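Local coordinates for uncharacterized protein MJ0754 (Methanocaldococcus jannaschii, PDB 3Q4N) that is of unknown function but is a ferritin-like four-helix-bundle protein that binds metal, probably at a dinuclear centre, at residues E23-V34 with N84-L94. Residues are numbered along the deposited sequence; the frame is centred on the assembly and turned at random.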
loop_
_atom_site.group_PDB
_atom_site.type_symbol
_atom_site.label_atom_id
_atom_site.label_comp_id
_atom_site.label_asym_id
_atom_site.label_seq_id
_atom_site.Cartn_x
_atom_site.Cartn_y
_atom_site.Cartn_z
ATOM N N GLU B 23 2.480 12.111 -7.100
ATOM C CA GLU B 23 2.332 11.505 -5.785
ATOM C C GLU B 23 3.694 11.258 -5.172
ATOM O O GLU B 23 3.910 11.508 -3.972
ATOM C CB GLU B 23 1.551 10.200 -5.884
ATOM C CG GLU B 23 0.657 9.923 -4.681
ATOM C CD GLU B 23 -0.003 8.546 -4.764
ATOM O OE1 GLU B 23 -1.266 8.496 -4.859
ATOM O OE2 GLU B 23 0.742 7.521 -4.751
ATOM N N MET B 24 4.607 10.782 -6.021
ATOM C CA MET B 24 5.950 10.463 -5.615
ATOM C C MET B 24 6.736 11.700 -5.239
ATOM O O MET B 24 7.562 11.654 -4.333
ATOM C CB MET B 24 6.646 9.720 -6.726
ATOM C CG MET B 24 6.270 8.247 -6.807
ATOM S SD MET B 24 6.291 7.332 -5.248
ATOM C CE MET B 24 7.915 7.584 -4.587
ATOM N N ARG B 25 6.476 12.805 -5.932
ATOM C CA ARG B 25 7.099 14.086 -5.603
ATOM C C ARG B 25 6.751 14.441 -4.171
ATOM O O ARG B 25 7.624 14.815 -3.387
ATOM C CB ARG B 25 6.616 15.189 -6.552
ATOM C CG ARG B 25 6.984 16.629 -6.143
ATOM C CD ARG B 25 8.433 16.993 -6.500
ATOM N NE ARG B 25 8.782 18.371 -6.142
ATOM C CZ ARG B 25 10.011 18.766 -5.807
ATOM N NH1 ARG B 25 11.023 17.903 -5.781
ATOM N NH2 ARG B 25 10.236 20.029 -5.486
ATOM N N GLU B 26 5.476 14.306 -3.818
ATOM C CA GLU B 26 5.095 14.556 -2.445
ATOM C C GLU B 26 5.409 13.424 -1.484
ATOM O O GLU B 26 5.562 13.661 -0.284
ATOM C CB GLU B 26 3.644 14.975 -2.331
ATOM C CG GLU B 26 3.508 16.374 -1.763
ATOM C CD GLU B 26 2.240 17.081 -2.200
ATOM O OE1 GLU B 26 1.317 16.406 -2.729
ATOM O OE2 GLU B 26 2.188 18.323 -1.996
ATOM N N GLU B 27 5.531 12.202 -1.994
ATOM C CA GLU B 27 5.875 11.118 -1.105
ATOM C C GLU B 27 7.247 11.335 -0.485
ATOM O O GLU B 27 7.369 11.216 0.729
ATOM C CB GLU B 27 5.740 9.755 -1.764
ATOM C CG GLU B 27 5.473 8.651 -0.744
ATOM C CD GLU B 27 4.733 7.438 -1.329
ATOM O OE1 GLU B 27 5.274 6.304 -1.244
ATOM O OE2 GLU B 27 3.610 7.610 -1.870
ATOM N N GLU B 28 8.244 11.691 -1.308
ATOM C CA GLU B 28 9.644 11.900 -0.874
ATOM C C GLU B 28 9.786 13.102 0.056
ATOM O O GLU B 28 10.691 13.179 0.900
ATOM C CB GLU B 28 10.566 12.080 -2.079
ATOM C CG GLU B 28 10.552 10.926 -3.100
ATOM C CD GLU B 28 11.267 9.622 -2.638
ATOM O OE1 GLU B 28 12.476 9.650 -2.321
ATOM O OE2 GLU B 28 10.620 8.544 -2.606
ATOM N N LYS B 29 8.884 14.053 -0.108
ATOM C CA LYS B 29 8.875 15.209 0.751
ATOM C C LYS B 29 8.387 14.820 2.153
ATOM O O LYS B 29 8.943 15.278 3.166
ATOM C CB LYS B 29 8.026 16.322 0.150
ATOM C CG LYS B 29 8.041 17.575 0.997
ATOM C CD LYS B 29 7.408 18.761 0.316
ATOM C CE LYS B 29 7.304 19.899 1.297
ATOM N NZ LYS B 29 6.255 19.634 2.308
ATOM N N LEU B 30 7.369 13.968 2.213
ATOM C CA LEU B 30 6.934 13.418 3.491
ATOM C C LEU B 30 8.143 12.860 4.251
ATOM O O LEU B 30 8.463 13.305 5.365
ATOM C CB LEU B 30 5.881 12.329 3.289
ATOM C CG LEU B 30 5.513 11.505 4.523
ATOM C CD1 LEU B 30 5.101 12.402 5.700
ATOM C CD2 LEU B 30 4.425 10.486 4.190
ATOM N N ALA B 31 8.804 11.889 3.632
ATOM C CA ALA B 31 10.014 11.308 4.166
ATOM C C ALA B 31 10.943 12.409 4.670
ATOM O O ALA B 31 11.348 12.402 5.822
ATOM C CB ALA B 31 10.694 10.486 3.089
ATOM N N ARG B 32 11.245 13.380 3.818
ATOM C CA ARG B 32 12.171 14.419 4.195
ATOM C C ARG B 32 11.678 15.225 5.413
ATOM O O ARG B 32 12.405 15.376 6.407
ATOM C CB ARG B 32 12.505 15.306 3.001
ATOM C CG ARG B 32 13.662 16.269 3.281
ATOM C CD ARG B 32 13.575 17.593 2.479
ATOM N NE ARG B 32 12.336 18.343 2.731
ATOM C CZ ARG B 32 11.893 19.353 1.982
ATOM N NH1 ARG B 32 12.589 19.757 0.923
ATOM N NH2 ARG B 32 10.744 19.959 2.287
ATOM N N ASP B 33 10.442 15.714 5.353
ATOM C CA ASP B 33 9.883 16.544 6.438
ATOM C C ASP B 33 9.800 15.767 7.746
ATOM O O ASP B 33 10.011 16.323 8.838
ATOM C CB ASP B 33 8.495 17.068 6.078
ATOM C CG ASP B 33 8.490 17.907 4.813
ATOM O OD1 ASP B 33 7.437 17.935 4.152
ATOM O OD2 ASP B 33 9.524 18.531 4.469
ATOM N N VAL B 34 9.501 14.474 7.646
ATOM C CA VAL B 34 9.542 13.639 8.842
ATOM C C VAL B 34 10.961 13.554 9.412
ATOM O O VAL B 34 11.190 13.934 10.561
ATOM C CB VAL B 34 8.925 12.254 8.636
ATOM C CG1 VAL B 34 9.037 11.463 9.911
ATOM C CG2 VAL B 34 7.466 12.402 8.247
ATOM N N ASN B 84 -1.901 17.049 -1.469
ATOM C CA ASN B 84 -2.653 15.846 -1.177
ATOM C C ASN B 84 -2.726 15.532 0.326
ATOM O O ASN B 84 -1.712 15.174 0.939
ATOM C CB ASN B 84 -2.041 14.689 -1.944
ATOM C CG ASN B 84 -2.800 13.412 -1.759
ATOM O OD1 ASN B 84 -3.951 13.408 -1.322
ATOM N ND2 ASN B 84 -2.165 12.310 -2.097
ATOM N N PRO B 85 -3.935 15.662 0.924
ATOM C CA PRO B 85 -4.114 15.539 2.379
ATOM C C PRO B 85 -3.688 14.173 2.903
ATOM O O PRO B 85 -3.324 14.036 4.066
ATOM C CB PRO B 85 -5.616 15.746 2.569
ATOM C CG PRO B 85 -6.049 16.490 1.359
ATOM C CD PRO B 85 -5.221 15.918 0.255
ATOM N N LYS B 86 -3.723 13.179 2.027
ATOM C CA LYS B 86 -3.178 11.865 2.303
ATOM C C LYS B 86 -1.857 12.002 3.024
ATOM O O LYS B 86 -1.502 11.176 3.858
ATOM C CB LYS B 86 -2.975 11.130 0.981
ATOM C CG LYS B 86 -2.262 9.790 1.075
ATOM C CD LYS B 86 -2.782 8.827 0.025
ATOM C CE LYS B 86 -1.645 8.030 -0.593
ATOM N NZ LYS B 86 -1.903 7.790 -2.052
ATOM N N PHE B 87 -1.146 13.075 2.710
ATOM C CA PHE B 87 0.175 13.273 3.249
ATOM C C PHE B 87 0.238 14.129 4.476
ATOM O O PHE B 87 1.059 13.870 5.354
ATOM C CB PHE B 87 1.078 13.823 2.181
ATOM C CG PHE B 87 1.410 12.819 1.152
ATOM C CD1 PHE B 87 2.337 11.811 1.431
ATOM C CD2 PHE B 87 0.776 12.835 -0.073
ATOM C CE1 PHE B 87 2.648 10.849 0.496
ATOM C CE2 PHE B 87 1.081 11.885 -1.029
ATOM C CZ PHE B 87 2.020 10.883 -0.745
ATOM N N GLU B 88 -0.609 15.154 4.535
ATOM C CA GLU B 88 -0.728 15.961 5.745
ATOM C C GLU B 88 -1.014 14.975 6.867
ATOM O O GLU B 88 -0.397 15.031 7.937
ATOM C CB GLU B 88 -1.859 17.004 5.616
ATOM C CG GLU B 88 -1.696 18.243 6.506
ATOM C CD GLU B 88 -1.737 19.558 5.708
ATOM O OE1 GLU B 88 -2.771 19.826 5.057
ATOM O OE2 GLU B 88 -0.738 20.323 5.734
ATOM N N GLU B 89 -1.921 14.040 6.574
ATOM C CA GLU B 89 -2.374 13.064 7.540
ATOM C C GLU B 89 -1.220 12.178 7.822
ATOM O O GLU B 89 -0.774 12.073 8.961
ATOM C CB GLU B 89 -3.500 12.206 6.972
ATOM C CG GLU B 89 -4.892 12.807 7.085
ATOM C CD GLU B 89 -5.925 11.932 6.378
ATOM O OE1 GLU B 89 -6.040 10.731 6.745
ATOM O OE2 GLU B 89 -6.601 12.438 5.441
ATOM N N LEU B 90 -0.715 11.557 6.770
ATOM C CA LEU B 90 0.329 10.589 6.953
ATOM C C LEU B 90 1.460 11.215 7.759
ATOM O O LEU B 90 2.009 10.577 8.637
ATOM C CB LEU B 90 0.815 10.040 5.620
ATOM C CG LEU B 90 0.703 8.515 5.573
ATOM C CD1 LEU B 90 1.089 7.942 4.207
ATOM C CD2 LEU B 90 1.512 7.852 6.694
ATOM N N TYR B 91 1.763 12.477 7.489
ATOM C CA TYR B 91 2.825 13.166 8.191
ATOM C C TYR B 91 2.566 13.285 9.687
ATOM O O TYR B 91 3.451 13.056 10.516
ATOM C CB TYR B 91 3.015 14.560 7.609
ATOM C CG TYR B 91 4.030 15.394 8.355
ATOM C CD1 TYR B 91 5.377 15.297 8.061
ATOM C CD2 TYR B 91 3.635 16.268 9.358
ATOM C CE1 TYR B 91 6.309 16.052 8.746
ATOM C CE2 TYR B 91 4.548 17.032 10.044
ATOM C CZ TYR B 91 5.880 16.924 9.735
ATOM O OH TYR B 91 6.800 17.681 10.408
ATOM N N LYS B 92 1.350 13.672 10.023
ATOM C CA LYS B 92 0.999 13.917 11.413
ATOM C C LYS B 92 1.033 12.617 12.224
ATOM O O LYS B 92 1.695 12.541 13.251
ATOM C CB LYS B 92 -0.356 14.636 11.500
ATOM C CG LYS B 92 -0.323 16.087 10.961
ATOM C CD LYS B 92 -1.711 16.749 10.878
ATOM C CE LYS B 92 -1.566 18.267 11.071
ATOM N NZ LYS B 92 -2.865 18.994 11.026
ATOM N N LYS B 93 0.361 11.585 11.729
ATOM C CA LYS B 93 0.338 10.286 12.379
ATOM C C LYS B 93 1.775 9.796 12.642
ATOM O O LYS B 93 2.065 9.146 13.661
ATOM C CB LYS B 93 -0.451 9.300 11.500
ATOM C CG LYS B 93 -0.739 7.931 12.117
ATOM C CD LYS B 93 -1.020 6.888 11.014
ATOM C CE LYS B 93 -0.353 5.526 11.306
ATOM N NZ LYS B 93 -0.130 4.734 10.051
ATOM N N LEU B 94 2.681 10.135 11.732
ATOM C CA LEU B 94 4.042 9.634 11.817
ATOM C C LEU B 94 4.838 10.361 12.852
ATOM O O LEU B 94 5.389 9.727 13.744
ATOM C CB LEU B 94 4.742 9.662 10.468
ATOM C CG LEU B 94 4.188 8.523 9.614
ATOM C CD1 LEU B 94 4.743 8.557 8.205
ATOM C CD2 LEU B 94 4.481 7.205 10.283
#
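F87 pushes its ring into helix 23-34 as a knob into a hole formed by E23, E26, E27 and L30. Its CB leaves the backbone toward that helix, and chi1 of -72° puts CG opposite the carbonyl carbon. One rim of the ring then runs along L30 and E27. F87 CD1 lies 3.7 Å from L30 CD2, which comes in at the ring edge. F87 CE1 is 3.6 Å from E27 CA and also touches E27 CG. F87 CE2 approaches E23 CG. At the tip, F87 CZ is 3.8 Å from E23 O, and E27 OE2 meets it at the ring edge. The carbonyl oxygen of E26 sits over one face, offset toward the rim. Cutting F87 back to an alanine is likely to leave the hole among these four residues unfilled, and L30 CD2 without its aromatic neighbour.

L30 divides its branches. CD2 also meets L90 CB, while L30 CD1 packs 3.6 Å from Y91 CB, at the edge of the Y91 ring. In Y91, chi1 of 175° swings the ring toward helix 23-34, where Y91 CD1 is 3.6 Å from V34 CG2 and Y91 CE1 is 3.6 Å from D33 CB. The Y91 hydroxyl is hydrogen-bonded to T37, about one turn past V34.

At the other end, K86 NZ makes a salt bridge to E23 OE1 (3.0 Å), though the hydrogen bond is weak. N84 caps its helix through a weak bond from K86 N.

The segments run nearly parallel, 23° apart. Helix 85-98 lies along the outside of helix 15-42. Elsewhere helix 15-42 packs on helix 45-68 through R25, K29 and R32, on helix 102-125 through M24 and A31, and on helix 130-155 through M24 and E28, within the ferritin-like bundle.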